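PT26-6P (Thermococcus sp., PDB 2WB7) is of unknown cellular function, encoded by a euryarchaeal mobile element, and combines two immunoglobulin-like domains with a helical domain. Local coordinates at residues A24-L35 with Y259-I269; Y102-F112 with L124-D132. One frame throughout, in Å; residues are numbered along the deposited sequence.

Contact 1 of 2, residues A24-L35 with Y259-I269; sequences AHKAAAELTAKL and YAGALSDFIII
Ile267 and Ile269 press against the alanine-rich side of helix 21-34, which lies across one face of the eight-stranded antiparallel sheet of the second immunoglobulin-like domain. Strands 253-261 and 266-272, adjacent in that sheet, form a hairpin beneath the helix. The segments of helix and strand run in roughly opposed directions (141°), and their axes come within 8.6 Å, consistent with the small side chains of Ala24, Ala27 and Ala28. Ile269 is wedged among these three: its CG1 is 4.0 Å from Ala28 CB, CG2 faces Ala24 and CD1 meets Ala27 CB at 4.1 Å. On Ile267, CG1 stands between the backbone N and the carbonyl carbon (chi1 81°), and the extended branch beyond it brings CD1 to 3.5 Å from Ala28 CA, near Leu31 CB and Thr32 OG1. Leu31 and Tyr259 approach from opposite directions, CD2 lying oblique to the ring and 3.5 Å from Tyr259 OH. That buried hydroxyl donates to Ile268 O at 2.7 Å (C=O...donor angle 159°), tying the ring to the neighbouring strand, while Leu263 CD1 covers one ring face. Farther along, Leu35 crosses Leu263 at about a right angle, its CD1 also reaching Ile267 CG2.

The far side of the helix is much looser: Lys26 and Ala29 point away from the sheet and are exposed. On the flank, Glu30 and Lys34 are held by hydrogen bonds to Asp231 N and Thr229 O respectively and by their mutual salt bridge, Lys34 NZ lying 2.9 Å from Glu30 OE2.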
loop_
_atom_site.group_PDB
_atom_site.type_symbol
_atom_site.label_atom_id
_atom_site.label_comp_id
_atom_site.label_asym_id
_atom_site.label_seq_id
_atom_site.Cartn_x
_atom_site.Cartn_y
_atom_site.Cartn_z
ATOM N N ALA A 24 -4.647 -0.060 14.684
ATOM C CA ALA A 24 -4.475 -0.860 13.478
ATOM C C ALA A 24 -5.795 -1.082 12.733
ATOM O O ALA A 24 -5.881 -0.864 11.518
ATOM C CB ALA A 24 -3.819 -2.203 13.808
ATOM N N HIS A 25 -6.816 -1.525 13.466
ATOM C CA HIS A 25 -8.126 -1.771 12.879
ATOM C C HIS A 25 -8.648 -0.498 12.225
ATOM O O HIS A 25 -9.035 -0.506 11.052
ATOM C CB HIS A 25 -9.094 -2.330 13.922
ATOM C CG HIS A 25 -8.847 -3.769 14.246
ATOM N ND1 HIS A 25 -8.812 -4.248 15.537
ATOM C CD2 HIS A 25 -8.601 -4.835 13.443
ATOM C CE1 HIS A 25 -8.566 -5.549 15.518
ATOM N NE2 HIS A 25 -8.436 -5.931 14.260
ATOM N N LYS A 26 -8.600 0.602 12.975
ATOM C CA LYS A 26 -8.974 1.922 12.470
ATOM C C LYS A 26 -8.290 2.245 11.157
ATOM O O LYS A 26 -8.939 2.661 10.204
ATOM C CB LYS A 26 -8.594 3.000 13.484
ATOM C CG LYS A 26 -9.615 3.222 14.549
ATOM C CD LYS A 26 -10.778 3.945 13.925
ATOM C CE LYS A 26 -10.300 5.255 13.361
ATOM N NZ LYS A 26 -9.671 6.031 14.453
ATOM N N ALA A 27 -6.969 2.068 11.121
ATOM C CA ALA A 27 -6.188 2.396 9.951
ATOM C C ALA A 27 -6.688 1.568 8.784
ATOM O O ALA A 27 -6.870 2.077 7.674
ATOM C CB ALA A 27 -4.730 2.116 10.217
ATOM N N ALA A 28 -6.900 0.280 9.047
ATOM C CA ALA A 28 -7.427 -0.649 8.051
ATOM C C ALA A 28 -8.735 -0.105 7.480
ATOM O O ALA A 28 -8.879 0.071 6.269
ATOM C CB ALA A 28 -7.664 -1.994 8.686
ATOM N N ALA A 29 -9.689 0.150 8.373
ATOM C CA ALA A 29 -10.972 0.726 7.997
ATOM C C ALA A 29 -10.778 1.989 7.168
ATOM O O ALA A 29 -11.374 2.161 6.102
ATOM C CB ALA A 29 -11.764 1.042 9.228
ATOM N N GLU A 30 -9.955 2.894 7.669
ATOM C CA GLU A 30 -9.723 4.143 6.957
ATOM C C GLU A 30 -9.178 3.895 5.558
ATOM O O GLU A 30 -9.612 4.518 4.596
ATOM C CB GLU A 30 -8.772 5.038 7.745
ATOM C CG GLU A 30 -8.334 6.260 6.978
ATOM C CD GLU A 30 -7.216 7.016 7.680
ATOM O OE1 GLU A 30 -6.891 6.658 8.837
ATOM O OE2 GLU A 30 -6.665 7.964 7.071
ATOM N N LEU A 31 -8.208 2.994 5.450
ATOM C CA LEU A 31 -7.559 2.708 4.170
ATOM C C LEU A 31 -8.523 2.044 3.200
ATOM O O LEU A 31 -8.542 2.368 2.015
ATOM C CB LEU A 31 -6.340 1.808 4.374
ATOM C CG LEU A 31 -5.332 1.880 3.229
ATOM C CD1 LEU A 31 -4.860 3.307 3.100
ATOM C CD2 LEU A 31 -4.153 0.976 3.485
ATOM N N THR A 32 -9.317 1.108 3.713
ATOM C CA THR A 32 -10.313 0.416 2.909
ATOM C C THR A 32 -11.317 1.387 2.295
ATOM O O THR A 32 -11.636 1.281 1.116
ATOM C CB THR A 32 -11.090 -0.634 3.724
ATOM O OG1 THR A 32 -10.284 -1.802 3.904
ATOM C CG2 THR A 32 -12.343 -1.037 2.977
ATOM N N ALA A 33 -11.819 2.322 3.102
ATOM C CA ALA A 33 -12.726 3.349 2.613
ATOM C C ALA A 33 -12.095 4.055 1.434
ATOM O O ALA A 33 -12.721 4.226 0.407
ATOM C CB ALA A 33 -13.037 4.342 3.701
ATOM N N LYS A 34 -10.847 4.472 1.585
ATOM C CA LYS A 34 -10.141 5.147 0.495
ATOM C C LYS A 34 -10.109 4.310 -0.800
ATOM O O LYS A 34 -9.931 4.843 -1.888
ATOM C CB LYS A 34 -8.703 5.478 0.913
ATOM C CG LYS A 34 -8.506 6.630 1.899
ATOM C CD LYS A 34 -6.999 6.982 1.960
ATOM C CE LYS A 34 -6.704 8.280 2.718
ATOM N NZ LYS A 34 -6.749 8.102 4.202
ATOM N N LEU A 35 -10.269 2.999 -0.672
ATOM C CA LEU A 35 -10.152 2.104 -1.816
ATOM C C LEU A 35 -11.502 1.595 -2.288
ATOM O O LEU A 35 -11.559 0.759 -3.183
ATOM C CB LEU A 35 -9.291 0.891 -1.457
ATOM C CG LEU A 35 -7.872 1.187 -0.985
ATOM C CD1 LEU A 35 -7.167 -0.086 -0.554
ATOM C CD2 LEU A 35 -7.097 1.890 -2.078
ATOM N N TYR A 259 3.103 0.338 -0.834
ATOM C CA TYR A 259 2.413 -0.872 -1.291
ATOM C C TYR A 259 2.659 -1.170 -2.758
ATOM O O TYR A 259 2.791 -0.249 -3.550
ATOM C CB TYR A 259 0.904 -0.728 -1.120
ATOM C CG TYR A 259 0.414 -0.591 0.296
ATOM C CD1 TYR A 259 0.078 0.655 0.809
ATOM C CD2 TYR A 259 0.257 -1.708 1.107
ATOM C CE1 TYR A 259 -0.382 0.787 2.110
ATOM C CE2 TYR A 259 -0.196 -1.594 2.398
ATOM C CZ TYR A 259 -0.526 -0.345 2.896
ATOM O OH TYR A 259 -0.983 -0.209 4.189
ATOM N N ALA A 260 2.691 -2.458 -3.110
ATOM C CA ALA A 260 2.625 -2.896 -4.497
ATOM C C ALA A 260 1.790 -4.174 -4.558
ATOM O O ALA A 260 1.797 -4.958 -3.608
ATOM C CB ALA A 260 4.016 -3.144 -5.057
ATOM N N GLY A 261 1.079 -4.400 -5.660
ATOM C CA GLY A 261 0.286 -5.618 -5.782
ATOM C C GLY A 261 -1.223 -5.435 -5.696
ATOM O O GLY A 261 -1.762 -4.457 -6.196
ATOM N N ALA A 262 -1.901 -6.385 -5.056
ATOM C CA ALA A 262 -3.357 -6.429 -5.058
ATOM C C ALA A 262 -3.968 -5.636 -3.902
ATOM O O ALA A 262 -4.733 -6.164 -3.098
ATOM C CB ALA A 262 -3.822 -7.872 -5.019
ATOM N N LEU A 263 -3.653 -4.354 -3.837
ATOM C CA LEU A 263 -4.062 -3.557 -2.691
ATOM C C LEU A 263 -5.576 -3.409 -2.571
ATOM O O LEU A 263 -6.091 -3.193 -1.473
ATOM C CB LEU A 263 -3.390 -2.181 -2.699
ATOM C CG LEU A 263 -3.583 -1.337 -1.435
ATOM C CD1 LEU A 263 -2.964 -1.995 -0.198
ATOM C CD2 LEU A 263 -2.980 0.050 -1.665
ATOM N N SER A 264 -6.286 -3.519 -3.692
ATOM C CA SER A 264 -7.742 -3.445 -3.664
ATOM C C SER A 264 -8.352 -4.690 -3.019
ATOM O O SER A 264 -9.455 -4.642 -2.488
ATOM C CB SER A 264 -8.283 -3.286 -5.076
ATOM O OG SER A 264 -7.865 -2.064 -5.659
ATOM N N ASP A 265 -7.638 -5.806 -3.073
ATOM C CA ASP A 265 -8.182 -7.068 -2.578
ATOM C C ASP A 265 -8.000 -7.236 -1.072
ATOM O O ASP A 265 -8.934 -7.647 -0.375
ATOM C CB ASP A 265 -7.546 -8.249 -3.306
ATOM C CG ASP A 265 -7.740 -8.176 -4.812
ATOM O OD1 ASP A 265 -8.620 -7.399 -5.255
ATOM O OD2 ASP A 265 -7.011 -8.881 -5.547
ATOM N N PHE A 266 -6.798 -6.931 -0.579
ATOM C CA PHE A 266 -6.514 -6.957 0.852
ATOM C C PHE A 266 -5.396 -5.998 1.217
ATOM O O PHE A 266 -4.690 -5.499 0.343
ATOM C CB PHE A 266 -6.195 -8.373 1.338
ATOM C CG PHE A 266 -4.949 -8.970 0.740
ATOM C CD1 PHE A 266 -3.797 -9.078 1.485
ATOM C CD2 PHE A 266 -4.935 -9.447 -0.559
ATOM C CE1 PHE A 266 -2.653 -9.643 0.933
ATOM C CE2 PHE A 266 -3.803 -10.010 -1.105
ATOM C CZ PHE A 266 -2.664 -10.111 -0.368
ATOM N N ILE A 267 -5.246 -5.717 2.503
ATOM C CA ILE A 267 -4.281 -4.715 2.932
ATOM C C ILE A 267 -3.448 -5.197 4.103
ATOM O O ILE A 267 -3.798 -6.155 4.795
ATOM C CB ILE A 267 -4.958 -3.393 3.323
ATOM C CG1 ILE A 267 -5.515 -3.472 4.745
ATOM C CG2 ILE A 267 -6.080 -3.063 2.368
ATOM C CD1 ILE A 267 -6.383 -2.279 5.129
ATOM N N ILE A 268 -2.317 -4.541 4.299
ATOM C CA ILE A 268 -1.485 -4.800 5.447
ATOM C C ILE A 268 -1.304 -3.500 6.211
ATOM O O ILE A 268 -0.895 -2.477 5.634
ATOM C CB ILE A 268 -0.122 -5.345 5.032
ATOM C CG1 ILE A 268 -0.280 -6.708 4.360
ATOM C CG2 ILE A 268 0.805 -5.433 6.236
ATOM C CD1 ILE A 268 1.056 -7.356 3.994
ATOM N N ILE A 269 -1.629 -3.521 7.500
ATOM C CA ILE A 269 -1.333 -2.376 8.351
ATOM C C ILE A 269 -0.105 -2.717 9.189
ATOM O O ILE A 269 0.024 -3.854 9.673
ATOM C CB ILE A 269 -2.512 -2.009 9.270
ATOM C CG1 ILE A 269 -3.672 -1.467 8.445
ATOM C CG2 ILE A 269 -2.081 -0.968 10.276
ATOM C CD1 ILE A 269 -3.250 -0.426 7.433
#

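Contact 2 of 2, residues Y102-F112 with L124-D132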
loop_
_atom_site.group_PDB
_atom_site.type_symbol
_atom_site.label_atom_id
_atom_site.label_comp_id
_atom_site.label_asym_id
_atom_site.label_seq_id
_atom_site.Cartn_x
_atom_site.Cartn_y
_atom_site.Cartn_z
ATOM N N TYR A 102 -6.520 -14.386 -20.598
ATOM C CA TYR A 102 -6.406 -14.938 -19.256
ATOM C C TYR A 102 -7.735 -15.092 -18.532
ATOM O O TYR A 102 -8.655 -14.299 -18.707
ATOM C CB TYR A 102 -5.508 -14.066 -18.388
ATOM C CG TYR A 102 -4.300 -13.456 -19.050
ATOM C CD1 TYR A 102 -4.425 -12.630 -20.159
ATOM C CD2 TYR A 102 -3.030 -13.652 -18.516
ATOM C CE1 TYR A 102 -3.315 -12.040 -20.735
ATOM C CE2 TYR A 102 -1.910 -13.068 -19.082
ATOM C CZ TYR A 102 -2.057 -12.261 -20.190
ATOM O OH TYR A 102 -0.946 -11.671 -20.762
ATOM N N TRP A 103 -7.813 -16.120 -17.700
ATOM C CA TRP A 103 -8.876 -16.225 -16.707
ATOM C C TRP A 103 -10.238 -16.458 -17.333
ATOM O O TRP A 103 -11.267 -16.291 -16.678
ATOM C CB TRP A 103 -8.899 -14.973 -15.830
ATOM C CG TRP A 103 -7.569 -14.708 -15.243
ATOM C CD1 TRP A 103 -6.849 -13.552 -15.309
ATOM C CD2 TRP A 103 -6.770 -15.644 -14.529
ATOM N NE1 TRP A 103 -5.649 -13.711 -14.666
ATOM C CE2 TRP A 103 -5.575 -14.989 -14.175
ATOM C CE3 TRP A 103 -6.952 -16.977 -14.148
ATOM C CZ2 TRP A 103 -4.559 -15.620 -13.452
ATOM C CZ3 TRP A 103 -5.941 -17.608 -13.427
ATOM C CH2 TRP A 103 -4.760 -16.926 -13.087
ATOM N N THR A 104 -10.226 -16.843 -18.606
ATOM C CA THR A 104 -11.440 -17.195 -19.333
ATOM C C THR A 104 -12.455 -17.841 -18.408
ATOM O O THR A 104 -12.131 -18.761 -17.657
ATOM C CB THR A 104 -11.138 -18.162 -20.492
ATOM O OG1 THR A 104 -9.937 -17.754 -21.164
ATOM C CG2 THR A 104 -12.282 -18.168 -21.480
ATOM N N ARG A 105 -13.684 -17.340 -18.459
ATOM C CA ARG A 105 -14.761 -17.864 -17.639
ATOM C C ARG A 105 -15.844 -18.293 -18.597
ATOM O O ARG A 105 -16.156 -17.565 -19.538
ATOM C CB ARG A 105 -15.302 -16.766 -16.721
ATOM C CG ARG A 105 -15.830 -17.241 -15.378
ATOM C CD ARG A 105 -17.031 -18.145 -15.539
ATOM N NE ARG A 105 -17.757 -18.308 -14.292
ATOM C CZ ARG A 105 -18.790 -19.129 -14.135
ATOM N NH1 ARG A 105 -19.216 -19.857 -15.156
ATOM N NH2 ARG A 105 -19.395 -19.218 -12.963
ATOM N N VAL A 106 -16.422 -19.466 -18.373
ATOM C CA VAL A 106 -17.490 -19.927 -19.245
ATOM C C VAL A 106 -18.744 -20.354 -18.487
ATOM O O VAL A 106 -18.683 -21.184 -17.576
ATOM C CB VAL A 106 -17.012 -21.076 -20.154
ATOM C CG1 VAL A 106 -18.195 -21.910 -20.621
ATOM C CG2 VAL A 106 -16.224 -20.514 -21.341
ATOM N N TRP A 107 -19.875 -19.763 -18.870
ATOM C CA TRP A 107 -21.189 -20.211 -18.416
ATOM C C TRP A 107 -21.794 -21.070 -19.531
ATOM O O TRP A 107 -22.003 -20.588 -20.659
ATOM C CB TRP A 107 -22.101 -19.015 -18.134
ATOM C CG TRP A 107 -21.668 -18.114 -16.994
ATOM C CD1 TRP A 107 -22.034 -18.224 -15.679
ATOM C CD2 TRP A 107 -20.824 -16.951 -17.076
ATOM N NE1 TRP A 107 -21.456 -17.217 -14.942
ATOM C CE2 TRP A 107 -20.708 -16.426 -15.773
ATOM C CE3 TRP A 107 -20.142 -16.316 -18.120
ATOM C CZ2 TRP A 107 -19.949 -15.295 -15.488
ATOM C CZ3 TRP A 107 -19.386 -15.197 -17.835
ATOM C CH2 TRP A 107 -19.299 -14.695 -16.531
ATOM N N ASN A 108 -22.048 -22.344 -19.243
ATOM C CA ASN A 108 -22.656 -23.195 -20.248
ATOM C C ASN A 108 -24.170 -23.216 -20.105
ATOM O O ASN A 108 -24.714 -22.710 -19.118
ATOM C CB ASN A 108 -22.065 -24.603 -20.242
ATOM C CG ASN A 108 -22.336 -25.349 -18.950
ATOM O OD1 ASN A 108 -23.251 -25.017 -18.191
ATOM N ND2 ASN A 108 -21.538 -26.382 -18.699
ATOM N N SER A 109 -24.836 -23.779 -21.111
ATOM C CA SER A 109 -26.287 -23.697 -21.220
ATOM C C SER A 109 -26.996 -24.031 -19.903
ATOM O O SER A 109 -28.029 -23.439 -19.588
ATOM C CB SER A 109 -26.775 -24.595 -22.350
ATOM O OG SER A 109 -26.507 -25.945 -22.030
ATOM N N SER A 110 -26.427 -24.953 -19.126
ATOM C CA SER A 110 -26.983 -25.311 -17.816
ATOM C C SER A 110 -27.319 -24.089 -16.981
ATOM O O SER A 110 -28.240 -24.105 -16.170
ATOM C CB SER A 110 -25.991 -26.164 -17.022
ATOM O OG SER A 110 -25.955 -27.505 -17.488
ATOM N N THR A 111 -26.538 -23.035 -17.157
ATOM C CA THR A 111 -26.669 -21.844 -16.328
ATOM C C THR A 111 -27.969 -21.136 -16.634
ATOM O O THR A 111 -28.528 -20.437 -15.795
ATOM C CB THR A 111 -25.525 -20.852 -16.613
ATOM O OG1 THR A 111 -24.260 -21.511 -16.448
ATOM C CG2 THR A 111 -25.609 -19.642 -15.679
ATOM N N PHE A 112 -28.443 -21.309 -17.857
ATOM C CA PHE A 112 -29.555 -20.509 -18.327
ATOM C C PHE A 112 -30.868 -21.265 -18.418
ATOM O O PHE A 112 -30.900 -22.494 -18.452
ATOM C CB PHE A 112 -29.198 -19.851 -19.650
ATOM C CG PHE A 112 -27.962 -19.027 -19.576
ATOM C CD1 PHE A 112 -26.787 -19.465 -20.160
ATOM C CD2 PHE A 112 -27.963 -17.827 -18.889
ATOM C CE1 PHE A 112 -25.634 -18.709 -20.076
ATOM C CE2 PHE A 112 -26.821 -17.060 -18.805
ATOM C CZ PHE A 112 -25.650 -17.502 -19.397
ATOM N N LEU A 124 -24.709 -11.349 -15.007
ATOM C CA LEU A 124 -23.639 -12.294 -14.720
ATOM C C LEU A 124 -22.503 -11.632 -13.936
ATOM O O LEU A 124 -22.087 -10.506 -14.243
ATOM C CB LEU A 124 -23.095 -12.870 -16.025
ATOM C CG LEU A 124 -24.019 -13.768 -16.845
ATOM C CD1 LEU A 124 -23.390 -13.993 -18.209
ATOM C CD2 LEU A 124 -24.280 -15.102 -16.140
ATOM N N VAL A 125 -21.992 -12.333 -12.929
ATOM C CA VAL A 125 -20.891 -11.784 -12.142
ATOM C C VAL A 125 -19.673 -12.692 -12.161
ATOM O O VAL A 125 -19.778 -13.910 -11.968
ATOM C CB VAL A 125 -21.310 -11.470 -10.691
ATOM C CG1 VAL A 125 -20.138 -10.981 -9.913
ATOM C CG2 VAL A 125 -22.401 -10.405 -10.689
ATOM N N THR A 126 -18.516 -12.092 -12.413
ATOM C CA THR A 126 -17.269 -12.830 -12.398
ATOM C C THR A 126 -16.119 -12.001 -11.803
ATOM O O THR A 126 -16.283 -10.833 -11.448
ATOM C CB THR A 126 -16.913 -13.368 -13.807
ATOM O OG1 THR A 126 -15.946 -14.417 -13.682
ATOM C CG2 THR A 126 -16.351 -12.274 -14.678
ATOM N N VAL A 127 -14.959 -12.627 -11.659
ATOM C CA VAL A 127 -13.787 -11.955 -11.132
ATOM C C VAL A 127 -12.715 -12.022 -12.188
ATOM O O VAL A 127 -12.528 -13.061 -12.803
ATOM C CB VAL A 127 -13.264 -12.666 -9.887
ATOM C CG1 VAL A 127 -12.148 -11.854 -9.247
ATOM C CG2 VAL A 127 -14.400 -12.913 -8.900
HETATM N N MSE A 128 -12.015 -10.919 -12.407
HETATM C CA MSE A 128 -10.951 -10.896 -13.414
HETATM C C MSE A 128 -9.624 -10.310 -12.887
HETATM O O MSE A 128 -9.520 -9.864 -11.737
HETATM C CB MSE A 128 -11.413 -10.143 -14.667
HETATM C CG MSE A 128 -12.580 -10.819 -15.410
HETATM SE SE MSE A 128 -12.109 -12.371 -16.553
HETATM C CE MSE A 128 -13.546 -13.544 -15.999
ATOM N N LYS A 129 -8.610 -10.312 -13.742
ATOM C CA LYS A 129 -7.310 -9.784 -13.374
ATOM C C LYS A 129 -6.420 -9.570 -14.602
ATOM O O LYS A 129 -6.340 -10.431 -15.487
ATOM C CB LYS A 129 -6.644 -10.737 -12.389
ATOM C CG LYS A 129 -5.332 -10.229 -11.829
ATOM C CD LYS A 129 -4.567 -11.323 -11.090
ATOM C CE LYS A 129 -3.209 -10.797 -10.647
ATOM N NZ LYS A 129 -2.279 -11.887 -10.280
ATOM N N ALA A 130 -5.758 -8.419 -14.651
ATOM C CA ALA A 130 -4.823 -8.109 -15.726
ATOM C C ALA A 130 -3.575 -9.002 -15.704
ATOM O O ALA A 130 -3.388 -9.801 -14.777
ATOM C CB ALA A 130 -4.423 -6.651 -15.648
ATOM N N PRO A 131 -2.708 -8.877 -16.731
ATOM C CA PRO A 131 -1.422 -9.582 -16.713
ATOM C C PRO A 131 -0.566 -9.188 -15.491
ATOM O O PRO A 131 -0.537 -8.013 -15.095
ATOM C CB PRO A 131 -0.751 -9.120 -18.019
ATOM C CG PRO A 131 -1.871 -8.739 -18.908
ATOM C CD PRO A 131 -2.899 -8.130 -17.987
ATOM N N ASP A 132 0.125 -10.169 -14.914
ATOM C CA ASP A 132 0.861 -9.973 -13.676
ATOM C C ASP A 132 2.240 -10.627 -13.736
ATOM O O ASP A 132 2.383 -11.807 -13.421
ATOM C CB ASP A 132 0.058 -10.578 -12.526
ATOM C CG ASP A 132 0.545 -10.136 -11.162
ATOM O OD1 ASP A 132 1.674 -9.620 -11.049
ATOM O OD2 ASP A 132 -0.217 -10.304 -10.200
HETATM O O HOH W 1 -17.841 -16.229 -12.338
#
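Leu124 sets its CD2 over the five-membered ring of Trp107, 3.7 Å from the centroid and 9° off the normal, in a CH-pi contact; Phe112 CE2 borders the same methyl. The opposite indole face carries Arg105, whose guanidinium centre lies beneath Trp107 NE1, so the indole is held between a methyl and a cationic group. Val125 turns its side chain away, but its carbonyl O lies in the indole plane beside CZ2 and accepts from a water. This water in turn accepts from Arg105 NE at 2.9 Å and from Thr126 OG1, joining the two strands through solvent. Thr126 CB meets Trp107 CH2 at 3.9 Å. The strands run nearly antiparallel (166°) yet belong to different sheets of the first immunoglobulin-like domain: 104-108 pairs with 85-96, whereas 120-129 pairs with 66-75. They meet mainly through side chains, not as paired strands. Met128, a selenomethionine, is bent at chi2 and chi3, which swings CE to 3.7 Å from Arg105 CB and close to Trp103 O. Lys129 lies alongside Trp103, with Lys129 O at the indole edge, 3.2 Å from Trp103 CD1. Beyond CG its chain is extended, and NZ forms a salt bridge within the segment, on the anti lone pair of Asp132 OD2 at 2.6 Å, and a hydrogen bond to Pro372 O. Pro131 CG lies oblique to the Tyr102 ring, 3.6 Å from Tyr102 OH, which is hydrogen-bonded to Asp96 OD1.

How the contacts relate
Contacts 1 and 2 have centres 26 Å apart and do not touch; their nearest atoms are about 6 Å from each other. Along the chain, residues 24-35 come first, both segments of contact 2 follow, and 259-269 comes last. Helix 21-34 thus precedes the first immunoglobulin-like domain in sequence yet packs on the second, which follows it. Residues of both contacts reach across to the other domain. Asp132 OD1 of contact 2 accepts from Trp374 NE1 on strand 370-379, neighbour of 253-261 in the eight-stranded sheet. Ser264 OG and Asp265 OD2 of contact 1 hydrogen-bond to Tyr62 N and Ala66 N, where strands 52-62 and 66-75 of the first domain meet.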